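Local coordinates for FERM, ARHGEF and pleckstrin domain-containing protein 2 (Mus musculus, PDB 6D2K) that activates RAC1 as a guanine nucleotide exchange factor and takes part in semaphorin signalling, actin remodelling and integrin regulation, at residues W274-C277 against V278-H281. Numbering follows the deposited sequence.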
# COMPACT_ATOMS: atom_id res chain seq x y z
N TRP A 274 -11.12 -10.57 0.43
CA TRP A 274 -10.91 -11.76 1.22
C TRP A 274 -9.45 -12.20 1.19
O TRP A 274 -8.87 -12.52 2.22
CB TRP A 274 -11.83 -12.89 0.70
CG TRP A 274 -11.60 -14.20 1.38
CD1 TRP A 274 -12.10 -14.62 2.59
CD2 TRP A 274 -10.84 -15.30 0.86
NE1 TRP A 274 -11.66 -15.89 2.86
CE2 TRP A 274 -10.90 -16.34 1.82
CE3 TRP A 274 -10.12 -15.51 -0.32
CZ2 TRP A 274 -10.26 -17.55 1.64
CZ3 TRP A 274 -9.48 -16.72 -0.49
CH2 TRP A 274 -9.56 -17.73 0.48
N LYS A 275 -8.87 -12.23 -0.00
CA LYS A 275 -7.48 -12.69 -0.15
C LYS A 275 -6.52 -11.84 0.67
O LYS A 275 -5.66 -12.38 1.37
CB LYS A 275 -7.03 -12.67 -1.62
CG LYS A 275 -7.64 -13.76 -2.53
CD LYS A 275 -7.01 -13.71 -3.92
CE LYS A 275 -7.49 -14.88 -4.78
NZ LYS A 275 -6.93 -14.82 -6.16
N ILE A 276 -6.65 -10.52 0.59
CA ILE A 276 -5.70 -9.66 1.32
C ILE A 276 -5.92 -9.78 2.82
O ILE A 276 -4.96 -9.69 3.60
CB ILE A 276 -5.73 -8.18 0.83
CG1 ILE A 276 -4.54 -7.39 1.43
CG2 ILE A 276 -7.01 -7.50 1.23
CD1 ILE A 276 -3.17 -7.91 1.01
N CYS A 277 -7.16 -10.00 3.25
CA CYS A 277 -7.40 -10.21 4.68
C CYS A 277 -6.75 -11.50 5.18
O CYS A 277 -6.11 -11.51 6.22
CB CYS A 277 -8.89 -10.25 5.01
SG CYS A 277 -9.73 -8.68 4.90
N VAL A 278 -6.95 -12.58 4.45
CA VAL A 278 -6.33 -13.84 4.84
C VAL A 278 -4.80 -13.69 4.86
O VAL A 278 -4.14 -14.16 5.79
CB VAL A 278 -6.74 -14.98 3.90
CG1 VAL A 278 -5.90 -16.21 4.19
CG2 VAL A 278 -8.23 -15.27 4.09
N GLU A 279 -4.24 -13.02 3.86
CA GLU A 279 -2.80 -12.82 3.84
C GLU A 279 -2.29 -11.97 5.02
O GLU A 279 -1.24 -12.29 5.59
CB GLU A 279 -2.36 -12.26 2.50
CG GLU A 279 -2.52 -13.28 1.37
CD GLU A 279 -2.10 -12.75 0.02
OE1 GLU A 279 -1.93 -11.53 -0.12
OE2 GLU A 279 -1.95 -13.57 -0.90
N TYR A 280 -3.03 -10.93 5.38
CA TYR A 280 -2.69 -10.10 6.55
C TYR A 280 -2.71 -10.91 7.84
O TYR A 280 -1.79 -10.81 8.67
CB TYR A 280 -3.63 -8.88 6.65
CG TYR A 280 -2.97 -7.59 6.23
CD1 TYR A 280 -2.50 -6.68 7.17
CD2 TYR A 280 -2.80 -7.27 4.89
CE1 TYR A 280 -1.88 -5.49 6.80
CE2 TYR A 280 -2.18 -6.07 4.50
CZ TYR A 280 -1.73 -5.20 5.46
OH TYR A 280 -1.11 -4.00 5.09
N HIS A 281 -3.76 -11.70 8.01
CA HIS A 281 -3.84 -12.53 9.18
C HIS A 281 -2.63 -13.46 9.27
O HIS A 281 -2.01 -13.57 10.32
CB HIS A 281 -5.11 -13.38 9.22
CG HIS A 281 -5.11 -14.35 10.35
ND1 HIS A 281 -5.50 -14.00 11.63
CD2 HIS A 281 -4.66 -15.63 10.43
CE1 HIS A 281 -5.35 -15.05 12.43
NE2 HIS A 281 -4.85 -16.04 11.72
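Val278 lays its CG2 methyl over one face of the Trp274 indole, 3.9 Å from the centroid of the five-membered ring. This is a CH-pi contact, offset toward the rim, and CE2 and NE1 lie nearest the methyl. With CG anti to the backbone N (chi1 175°), the indole lies alongside the Val278 side chain. Its NE1 bonds to Leu237 O. The Tyr280 ring is met at its edge, where CD1 of Ile276 lies in the ring plane, 3.9 Å from Tyr280 CD2. Ile276 CG1 also touches Tyr280 CD2, at 3.9 Å, and Ile276 O lies at the edge near the ring plane. These pairs sit one turn apart on helix 267-284, the C-terminal helix of the PH-like lobe of the FERM domain. Ile276, Cys277 and Tyr280 rest on Val212 of strand 207-213 in the seven-stranded sheet. Four i to i+4 backbone bonds tie the turns together; Val278 N reaches Trp274 O at 2.9 Å. The Tyr280 hydroxyl is hydrogen-bonded to Lys86 O and Phe88 N. With an alanine in place of Tyr280, Lys86 O and Phe88 N would probably lose their hydroxyl partner and a gap would open beside Ile276 CG1 and CD1. Glu279 sends its chain across the Ile276 side chain at about a right angle, with OE1 4.0 Å from Ile276 CD1. Its carboxylate forms a salt bridge with Lys86. On the preceding turn, Lys275 starts away from residues 278-281 at CB, and its NZ forms a salt bridge with Glu64.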